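Local structure of hypothetical signal peptide protein (Sinorhizobium meliloti, 3PJY) at residues B[9-14]-B[19-24]; B[44-49]-B[113-118]; B[72-77]-B[81-86]. The protein is of unknown function but belongs to the DUF192 family and may act in transcription regulation, a role that is unproven. One frame throughout, in Å; residues are numbered along the deposited sequence. Where two conformers were deposited one is given.

Contact 1 of 3, residues B[9-14]-B[19-24]; sequences RVRLIT and THDLTV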
loop_
_atom_site.group_PDB
_atom_site.type_symbol
_atom_site.label_atom_id
_atom_site.label_comp_id
_atom_site.label_asym_id
_atom_site.label_seq_id
_atom_site.Cartn_x
_atom_site.Cartn_y
_atom_site.Cartn_z
ATOM N N ARG B 9 1.319 -7.378 3.079
ATOM C CA ARG B 9 0.748 -6.211 2.449
ATOM C C ARG B 9 -0.506 -6.637 1.701
ATOM O O ARG B 9 -0.516 -7.626 0.954
ATOM C CB ARG B 9 1.794 -5.524 1.550
ATOM C CG ARG B 9 2.940 -4.931 2.337
ATOM C CD ARG B 9 2.455 -3.715 3.112
ATOM N NE ARG B 9 2.517 -2.427 2.367
ATOM C CZ ARG B 9 2.079 -1.293 2.896
ATOM N NH1 ARG B 9 1.510 -1.321 4.106
ATOM N NH2 ARG B 9 2.218 -0.135 2.249
ATOM N N VAL B 10 -1.583 -5.912 1.968
ATOM C CA VAL B 10 -2.819 -6.079 1.236
ATOM C C VAL B 10 -3.253 -4.681 0.789
ATOM O O VAL B 10 -2.731 -3.647 1.240
ATOM C CB VAL B 10 -3.903 -6.763 2.065
ATOM C CG1 VAL B 10 -3.426 -8.147 2.465
ATOM C CG2 VAL B 10 -4.287 -5.926 3.292
ATOM N N ARG B 11 -4.246 -4.653 -0.071
ATOM C CA ARG B 11 -4.804 -3.380 -0.473
ATOM C C ARG B 11 -6.281 -3.428 -0.649
ATOM O O ARG B 11 -6.851 -4.447 -1.067
ATOM C CB ARG B 11 -4.168 -2.866 -1.717
ATOM C CG ARG B 11 -4.352 -3.690 -2.939
ATOM C CD ARG B 11 -3.263 -3.325 -3.986
ATOM N NE ARG B 11 -3.549 -3.937 -5.303
ATOM C CZ ARG B 11 -4.065 -3.310 -6.378
ATOM N NH1 ARG B 11 -4.348 -1.994 -6.374
ATOM N NH2 ARG B 11 -4.280 -3.998 -7.504
ATOM N N LEU B 12 -6.893 -2.334 -0.252
ATOM C CA LEU B 12 -8.310 -2.099 -0.500
ATOM C C LEU B 12 -8.456 -1.281 -1.758
ATOM O O LEU B 12 -7.729 -0.303 -1.943
ATOM C CB LEU B 12 -8.948 -1.372 0.690
ATOM C CG LEU B 12 -9.125 -2.134 1.983
ATOM C CD1 LEU B 12 -9.465 -1.237 3.189
ATOM C CD2 LEU B 12 -10.237 -3.188 1.793
ATOM N N ILE B 13 -9.329 -1.750 -2.662
ATOM C CA ILE B 13 -9.557 -1.106 -3.948
ATOM C C ILE B 13 -11.033 -0.731 -3.969
ATOM O O ILE B 13 -11.907 -1.596 -3.808
ATOM C CB ILE B 13 -9.245 -1.986 -5.138
ATOM C CG1 ILE B 13 -7.798 -2.540 -4.994
ATOM C CG2 ILE B 13 -9.408 -1.169 -6.436
ATOM C CD1 ILE B 13 -7.561 -3.849 -5.744
ATOM N N THR B 14 -11.326 0.542 -4.183
ATOM C CA THR B 14 -12.715 0.992 -4.135
ATOM C C THR B 14 -13.297 1.083 -5.522
ATOM O O THR B 14 -12.605 1.015 -6.563
ATOM C CB THR B 14 -12.823 2.369 -3.426
ATOM O OG1 THR B 14 -12.235 3.380 -4.244
ATOM C CG2 THR B 14 -12.153 2.309 -2.047
ATOM N N THR B 19 -6.823 3.062 -4.465
ATOM C CA THR B 19 -6.154 1.934 -3.845
ATOM C C THR B 19 -5.499 2.438 -2.581
ATOM O O THR B 19 -5.001 3.558 -2.527
ATOM C CB THR B 19 -5.121 1.286 -4.822
ATOM O OG1 THR B 19 -4.609 0.061 -4.242
ATOM C CG2 THR B 19 -4.030 2.211 -5.153
ATOM N N HIS B 20 -5.533 1.599 -1.551
ATOM C CA HIS B 20 -4.884 1.919 -0.285
ATOM C C HIS B 20 -4.279 0.680 0.353
ATOM O O HIS B 20 -4.958 -0.296 0.565
ATOM C CB HIS B 20 -5.837 2.550 0.691
ATOM C CG HIS B 20 -5.143 3.202 1.850
ATOM N ND1 HIS B 20 -4.802 4.537 1.858
ATOM C CD2 HIS B 20 -4.744 2.695 3.049
ATOM C CE1 HIS B 20 -4.200 4.812 3.009
ATOM N NE2 HIS B 20 -4.174 3.712 3.750
ATOM N N ASP B 21 -3.004 0.757 0.677
ATOM C CA ASP B 21 -2.299 -0.351 1.257
ATOM C C ASP B 21 -2.395 -0.411 2.770
ATOM O O ASP B 21 -2.411 0.636 3.467
ATOM C CB ASP B 21 -0.807 -0.304 0.886
ATOM C CG ASP B 21 -0.567 -0.401 -0.599
ATOM O OD1 ASP B 21 -1.222 -1.189 -1.312
ATOM O OD2 ASP B 21 0.332 0.285 -1.078
ATOM N N LEU B 22 -2.437 -1.643 3.256
ATOM C CA LEU B 22 -2.441 -1.969 4.660
ATOM C C LEU B 22 -1.437 -3.062 4.937
ATOM O O LEU B 22 -1.104 -3.883 4.051
ATOM C CB LEU B 22 -3.831 -2.454 5.150
ATOM C CG LEU B 22 -5.037 -1.585 4.838
ATOM C CD1 LEU B 22 -6.361 -2.389 4.994
ATOM C CD2 LEU B 22 -5.025 -0.343 5.728
ATOM N N THR B 23 -0.993 -3.134 6.185
ATOM C CA THR B 23 -0.187 -4.265 6.657
ATOM C C THR B 23 -1.063 -4.996 7.654
ATOM O O THR B 23 -1.596 -4.390 8.578
ATOM C CB THR B 23 1.041 -3.801 7.384
ATOM O OG1 THR B 23 1.884 -3.105 6.467
ATOM C CG2 THR B 23 1.803 -5.013 7.899
ATOM N N VAL B 24 -1.257 -6.275 7.428
ATOM C CA VAL B 24 -2.091 -7.081 8.287
ATOM C C VAL B 24 -1.347 -8.250 8.889
ATOM O O VAL B 24 -0.476 -8.859 8.236
ATOM C CB VAL B 24 -3.351 -7.598 7.579
ATOM C CG1 VAL B 24 -4.230 -6.350 7.169
ATOM C CG2 VAL B 24 -3.068 -8.449 6.368
#

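Contact 2 of 3, residues B[44-49]-B[113-118]; sequences APDHGM and VKRLGV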
loop_
_atom_site.group_PDB
_atom_site.type_symbol
_atom_site.label_atom_id
_atom_site.label_comp_id
_atom_site.label_asym_id
_atom_site.label_seq_id
_atom_site.Cartn_x
_atom_site.Cartn_y
_atom_site.Cartn_z
ATOM N N ALA B 44 -1.603 0.848 14.633
ATOM C CA ALA B 44 -1.389 1.935 13.683
ATOM C C ALA B 44 -2.503 2.058 12.679
ATOM O O ALA B 44 -3.189 1.058 12.390
ATOM C CB ALA B 44 -0.014 1.763 12.957
ATOM N N PRO B 45 -2.717 3.267 12.128
ATOM C CA PRO B 45 -3.912 3.441 11.316
ATOM C C PRO B 45 -3.982 2.551 10.055
ATOM O O PRO B 45 -5.070 2.135 9.642
ATOM C CB PRO B 45 -3.839 4.895 10.863
ATOM C CG PRO B 45 -3.053 5.577 11.944
ATOM C CD PRO B 45 -2.036 4.564 12.405
ATOM N N ASP B 46 -2.835 2.262 9.451
ATOM C CA ASP B 46 -2.800 1.386 8.270
ATOM C C ASP B 46 -2.464 -0.087 8.607
ATOM O O ASP B 46 -2.005 -0.833 7.715
ATOM C CB ASP B 46 -1.866 1.946 7.193
ATOM C CG ASP B 46 -2.378 3.251 6.588
ATOM O OD1 ASP B 46 -3.591 3.398 6.363
ATOM O OD2 ASP B 46 -1.543 4.175 6.417
ATOM N N HIS B 47 -2.679 -0.490 9.856
ATOM C CA HIS B 47 -2.473 -1.864 10.279
ATOM C C HIS B 47 -3.791 -2.480 10.743
ATOM O O HIS B 47 -4.614 -1.824 11.378
ATOM C CB HIS B 47 -1.470 -1.945 11.405
ATOM C CG HIS B 47 -0.046 -1.807 10.965
ATOM N ND1 HIS B 47 0.848 -2.862 11.013
ATOM C CD2 HIS B 47 0.656 -0.737 10.514
ATOM C CE1 HIS B 47 2.034 -2.442 10.595
ATOM N NE2 HIS B 47 1.944 -1.163 10.290
ATOM N N GLY B 48 -3.938 -3.771 10.478
ATOM C CA GLY B 48 -5.106 -4.513 10.896
ATOM C C GLY B 48 -4.829 -5.982 11.054
ATOM O O GLY B 48 -3.669 -6.420 10.999
HETATM N N MSE B 49 -5.897 -6.724 11.295
HETATM C CA MSE B 49 -5.793 -8.161 11.428
HETATM C C MSE B 49 -6.771 -8.785 10.439
HETATM O O MSE B 49 -7.951 -8.431 10.391
HETATM C CB MSE B 49 -6.056 -8.586 12.859
HETATM C CG MSE B 49 -5.972 -10.079 13.021
HETATM SE SE MSE B 49 -5.868 -10.719 14.862
HETATM C CE MSE B 49 -4.067 -10.224 15.250
ATOM N N VAL B 113 -12.764 2.720 7.741
ATOM C CA VAL B 113 -13.637 2.595 6.550
ATOM C C VAL B 113 -13.991 3.942 6.013
ATOM O O VAL B 113 -13.843 4.216 4.808
ATOM C CB VAL B 113 -14.853 1.702 6.828
ATOM C CG1 VAL B 113 -15.947 1.810 5.718
ATOM C CG2 VAL B 113 -14.365 0.236 7.013
ATOM N N LYS B 114 -14.381 4.823 6.913
ATOM C CA LYS B 114 -14.648 6.220 6.491
ATOM C C LYS B 114 -13.434 6.958 5.970
ATOM O O LYS B 114 -13.506 7.649 4.932
ATOM C CB LYS B 114 -15.291 6.977 7.622
ATOM C CG LYS B 114 -16.727 6.578 7.820
ATOM C CD LYS B 114 -17.697 7.054 6.689
ATOM C CE LYS B 114 -19.043 6.248 6.686
ATOM N NZ LYS B 114 -18.923 4.776 6.257
ATOM N N ARG B 115 -12.327 6.855 6.684
ATOM C CA ARG B 115 -11.103 7.522 6.279
ATOM C C ARG B 115 -10.686 7.136 4.875
ATOM O O ARG B 115 -10.219 8.012 4.116
ATOM C CB ARG B 115 -9.944 7.224 7.241
ATOM C CG ARG B 115 -8.560 7.788 6.793
ATOM C CD ARG B 115 -7.552 7.592 7.941
ATOM N NE ARG B 115 -7.116 6.193 8.181
ATOM C CZ ARG B 115 -6.122 5.588 7.541
ATOM N NH1 ARG B 115 -5.465 6.175 6.540
ATOM N NH2 ARG B 115 -5.744 4.380 7.932
ATOM N N LEU B 116 -10.931 5.884 4.489
ATOM C CA LEU B 116 -10.458 5.339 3.200
ATOM C C LEU B 116 -11.521 5.381 2.095
ATOM O O LEU B 116 -11.211 5.035 0.958
ATOM C CB LEU B 116 -9.896 3.942 3.401
ATOM C CG LEU B 116 -8.697 3.804 4.355
ATOM C CD1 LEU B 116 -8.254 2.310 4.376
ATOM C CD2 LEU B 116 -7.562 4.742 3.946
ATOM N N GLY B 117 -12.732 5.796 2.438
ATOM C CA GLY B 117 -13.835 5.866 1.468
ATOM C C GLY B 117 -14.228 4.505 0.920
ATOM O O GLY B 117 -14.486 4.347 -0.283
ATOM N N VAL B 118 -14.227 3.518 1.805
ATOM C CA VAL B 118 -14.581 2.141 1.475
ATOM C C VAL B 118 -16.050 1.863 1.698
ATOM O O VAL B 118 -16.660 2.412 2.599
ATOM C CB VAL B 118 -13.676 1.202 2.304
ATOM C CG1 VAL B 118 -14.120 -0.291 2.163
ATOM C CG2 VAL B 118 -12.263 1.356 1.847
HETATM O O HOH W 1 -2.678 6.225 5.345
#

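Contact 3 of 3, residues B[72-77]-B[81-86]; sequences MLFIAS and IRTIHE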
loop_
_atom_site.group_PDB
_atom_site.type_symbol
_atom_site.label_atom_id
_atom_site.label_comp_id
_atom_site.label_asym_id
_atom_site.label_seq_id
_atom_site.Cartn_x
_atom_site.Cartn_y
_atom_site.Cartn_z
HETATM N N MSE B 72 -15.162 -3.715 11.214
HETATM C CA MSE B 72 -15.123 -5.098 10.749
HETATM C C MSE B 72 -15.598 -5.191 9.317
HETATM O O MSE B 72 -16.692 -4.688 8.995
HETATM C CB MSE B 72 -15.973 -6.027 11.646
HETATM C CG MSE B 72 -15.527 -6.083 13.017
HETATM SE SE MSE B 72 -16.752 -7.275 13.926
HETATM C CE MSE B 72 -15.849 -7.282 15.670
ATOM N N LEU B 73 -14.813 -5.801 8.436
ATOM C CA LEU B 73 -15.189 -5.986 7.044
ATOM C C LEU B 73 -15.282 -7.505 6.792
ATOM O O LEU B 73 -14.328 -8.218 7.037
ATOM C CB LEU B 73 -14.193 -5.360 6.076
ATOM C CG LEU B 73 -13.942 -3.850 6.170
ATOM C CD1 LEU B 73 -13.155 -3.442 7.417
ATOM C CD2 LEU B 73 -13.140 -3.413 4.947
ATOM N N PHE B 74 -16.451 -7.957 6.346
ATOM C CA PHE B 74 -16.744 -9.374 6.055
ATOM C C PHE B 74 -16.543 -9.602 4.583
ATOM O O PHE B 74 -17.179 -8.932 3.780
ATOM C CB PHE B 74 -18.178 -9.641 6.477
ATOM C CG PHE B 74 -18.373 -9.573 7.977
ATOM C CD1 PHE B 74 -18.165 -10.697 8.764
ATOM C CD2 PHE B 74 -18.769 -8.426 8.587
ATOM C CE1 PHE B 74 -18.344 -10.653 10.122
ATOM C CE2 PHE B 74 -18.924 -8.374 9.961
ATOM C CZ PHE B 74 -18.696 -9.503 10.727
ATOM N N ILE B 75 -15.649 -10.507 4.220
ATOM C CA ILE B 75 -15.072 -10.567 2.902
ATOM C C ILE B 75 -15.218 -11.937 2.268
ATOM O O ILE B 75 -14.897 -12.958 2.894
ATOM C CB ILE B 75 -13.574 -10.130 2.941
ATOM C CG1 ILE B 75 -13.467 -8.658 3.445
ATOM C CG2 ILE B 75 -12.892 -10.287 1.584
ATOM C CD1 ILE B 75 -12.019 -8.249 3.780
ATOM N N ALA B 76 -15.654 -11.952 1.023
ATOM C CA ALA B 76 -15.820 -13.217 0.283
ATOM C C ALA B 76 -14.472 -13.786 -0.151
ATOM O O ALA B 76 -13.464 -13.103 -0.127
ATOM C CB ALA B 76 -16.721 -12.966 -0.927
ATOM N N SER B 77 -14.450 -15.052 -0.608
ATOM C CA SER B 77 -13.184 -15.643 -1.053
ATOM C C SER B 77 -12.490 -14.918 -2.210
ATOM O O SER B 77 -11.258 -15.003 -2.343
ATOM C CB SER B 77 -13.364 -17.136 -1.450
ATOM O OG SER B 77 -14.335 -17.224 -2.432
ATOM N N ILE B 81 -15.867 -7.218 -0.462
ATOM C CA ILE B 81 -16.396 -6.855 0.824
ATOM C C ILE B 81 -17.917 -6.941 0.755
ATOM O O ILE B 81 -18.568 -6.159 0.054
ATOM C CB ILE B 81 -15.935 -5.455 1.235
ATOM C CG1 ILE B 81 -14.423 -5.386 1.327
ATOM C CG2 ILE B 81 -16.587 -5.053 2.532
ATOM C CD1 ILE B 81 -13.857 -3.948 1.172
ATOM N N ARG B 82 -18.482 -7.886 1.501
ATOM C CA ARG B 82 -19.924 -8.159 1.477
ATOM C C ARG B 82 -20.670 -7.246 2.409
ATOM O O ARG B 82 -21.688 -6.668 2.001
ATOM C CB ARG B 82 -20.219 -9.623 1.839
ATOM C CG ARG B 82 -19.556 -10.605 0.908
ATOM C CD ARG B 82 -20.145 -10.586 -0.472
ATOM N NE ARG B 82 -21.592 -10.739 -0.418
ATOM C CZ ARG B 82 -22.425 -10.467 -1.422
ATOM N NH1 ARG B 82 -21.968 -10.041 -2.601
ATOM N NH2 ARG B 82 -23.732 -10.647 -1.248
ATOM N N THR B 83 -20.207 -7.143 3.648
ATOM C CA THR B 83 -20.808 -6.269 4.614
ATOM C C THR B 83 -19.722 -5.665 5.507
ATOM O O THR B 83 -18.613 -6.211 5.629
ATOM C CB THR B 83 -21.847 -6.971 5.498
ATOM O OG1 THR B 83 -21.234 -7.996 6.225
ATOM C CG2 THR B 83 -22.954 -7.613 4.658
ATOM N N ILE B 84 -20.102 -4.560 6.133
ATOM C CA ILE B 84 -19.198 -3.801 6.980
ATOM C C ILE B 84 -19.924 -3.445 8.245
ATOM O O ILE B 84 -21.063 -2.921 8.182
ATOM C CB ILE B 84 -18.698 -2.521 6.309
ATOM C CG1 ILE B 84 -17.962 -2.848 5.015
ATOM C CG2 ILE B 84 -17.798 -1.752 7.269
ATOM C CD1 ILE B 84 -17.421 -1.613 4.233
ATOM N N HIS B 85 -19.287 -3.728 9.381
ATOM C CA HIS B 85 -19.787 -3.272 10.672
ATOM C C HIS B 85 -18.810 -2.276 11.230
ATOM O O HIS B 85 -17.760 -2.657 11.762
ATOM C CB HIS B 85 -19.964 -4.436 11.646
ATOM C CG HIS B 85 -20.615 -4.049 12.931
ATOM N ND1 HIS B 85 -21.959 -4.290 13.168
ATOM C CD2 HIS B 85 -20.157 -3.379 14.012
ATOM C CE1 HIS B 85 -22.279 -3.811 14.361
ATOM N NE2 HIS B 85 -21.220 -3.229 14.884
ATOM N N GLU B 86 -19.165 -0.994 11.155
ATOM C CA GLU B 86 -18.305 0.054 11.665
ATOM C C GLU B 86 -18.512 0.217 13.182
ATOM O O GLU B 86 -19.576 -0.056 13.696
ATOM C CB GLU B 86 -18.603 1.378 10.948
ATOM C CG GLU B 86 -18.110 1.350 9.520
ATOM C CD GLU B 86 -18.629 2.487 8.693
ATOM O OE1 GLU B 86 -19.754 2.404 8.182
ATOM O OE2 GLU B 86 -17.899 3.464 8.560
#

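Contact 1 of 3, residues B[9-14]-B[19-24]
R9, in one of its two deposited conformers, folds back over its neighbouring strand, laying one face of its guanidinium on D21, whose CB lies 3.3 Å above the plane, toward the rim of the group. The two strands, 9-13 and 19-24, form an antiparallel beta hairpin, their axes 4.5 Å apart at the closest point. V10 with L22 and L12 with H20 are the hydrogen-bonded pairs; R9 with T23, R11 with D21 and I13 with T19 are the non-hydrogen-bonded ones, and their side chains share a face of the sheet. Bends at chi2 and chi3 (-71° and -88°) curl the R9 chain back, so that NH1 donates to T23 OG1 at 3.0 Å, a bent bond with the oxygen tilted from the guanidinium plane. The R9 NH2 to D21 OD2 distance of 3.8 Å makes a long salt bridge in which no N-H points at the oxygen. Stronger partners come from the second subunit: its D46 forms a salt bridge with R9, and its H47 a hydrogen bond with D21, which places this face at the dimer interface.

The other face carries V10, L12 and L22, with H20 among them. V10 CG2 meets V24 CG1 at 3.9 Å, the two side chains crossing at about a right angle, and L12 CD1 touches L22 CD1 at 3.8 Å. These four aliphatic residues are buried; L108 of strand 102-109 packs on L22, and L116 of helix 112-116 on L12.

R11 runs extended from CG to NE along the face that carries R9, D21 and T19, and I13 CD1 sits over the centre of its guanidinium. At the edge of that group, R11 NH1 donates to T19 OG1 at 3.0 Å, with the oxygen in the guanidinium plane.

Contact 2 of 3, residues B[44-49]-B[113-118]
R115 reaches from the end of its helix to D46, and one carboxylate oxygen takes most of the contact. R115 NH2 donates to D46 OD1 at 2.8 Å in a nearly straight bond (167°), the core of a salt bridge. The oxygen lies in the guanidinium plane, whereas the nitrogen approaches it from above the carboxylate plane; the two flat groups are turned 50° apart. A second, weak bond runs from R115 NH1 to the same OD1 at 3.4 Å. Water 1 closes a bridge beside them, donating to D46 OD2 at 2.6 Å and accepting from R115 NH1 at 3.0 Å. P45 CB lies 3.5 Å from R115 NH2, a van der Waals contact against the guanidinium.

Both groups are held in place by their surroundings. D46 stands in a type I turn from A44 to H47, closed by H47 N donating to A44 O, and its OD1 also accepts a hydrogen bond from H20, its strongest polar partner. R115 and H20 thus grip the same oxygen. The R115 chain leaves the helix with CG anti to the backbone N (chi1 174°) and bends at chi3, while L116 CD2 lies 3.6 Å above one face of the guanidinium. G117, with positive phi, ends the helix in a Schellman motif.

This is a surface clasp between the turn leading into strand 47-53 and the C-terminal end of helix 112-116. H20 of strand 19-27 packs against both R115 and L116, L116 also touches L12 of strand 6-13, and V113 faces strand 81-88.

Contact 3 of 3, residues B[72-77]-B[81-86]
F74 crosses T83 of the neighbouring strand at a slant: its CB lies 3.5 Å from T83 OG1, and CG stays near the same hydroxyl oxygen. Farther along the ring, CD2 approaches T83 OG1 to 3.4 Å, obliquely, while T83 O lies at the ring edge. CE2, farther out, is 4.4 Å from H85 CB, also near the ring plane. A chi1 of -68° sets CG anti to the carbonyl carbon and brings CD2 to T83 OG1. The ring is on the face of the sheet that carries M72, T83 and H85; I96 and S98 pack on it from beyond the hairpin.

Strands 70-75 and 81-88 form this antiparallel beta hairpin, in which the register shifts by one between F74 and I75. R82 and T83 both face F74, a classic beta bulge: F74 N donates to T83 O, and R82 N donates to F74 O at 2.8 Å. Beyond the bulge, M72 and H85 exchange a pair of backbone hydrogen bonds.

The opposite face is aliphatic. I75 and I81 run alongside each other in the same sense, with their CG1 atoms 4.0 Å apart; L73 CD2 meets I81 CD1 at 3.9 Å. V113 of helix 112-116 packs on both L73 and I84. Near the turn, A76 CB touches R82 CG at 4.1 Å, and the far end of R82 forms a salt bridge with E100.

Contacts 1 and 3 are hairpins from distant parts of one mixed sheet, with centres about 14 Å apart, and contact 2 touches both. Contact 1 closes first along the chain; contact 3 is then nested inside the long loop that contact 2 closes. The centre of contact 2 lies about 9 Å from that of contact 1 and about 13 Å from that of contact 3. T23 N bonds to D46 O where strands 19-27 and 47-53 adjoin, and K114 of helix 112-116 forms a salt bridge with E86. L12, V118 and I81 also pack together, so the helix and its exit tie the two hairpins into one compact fold.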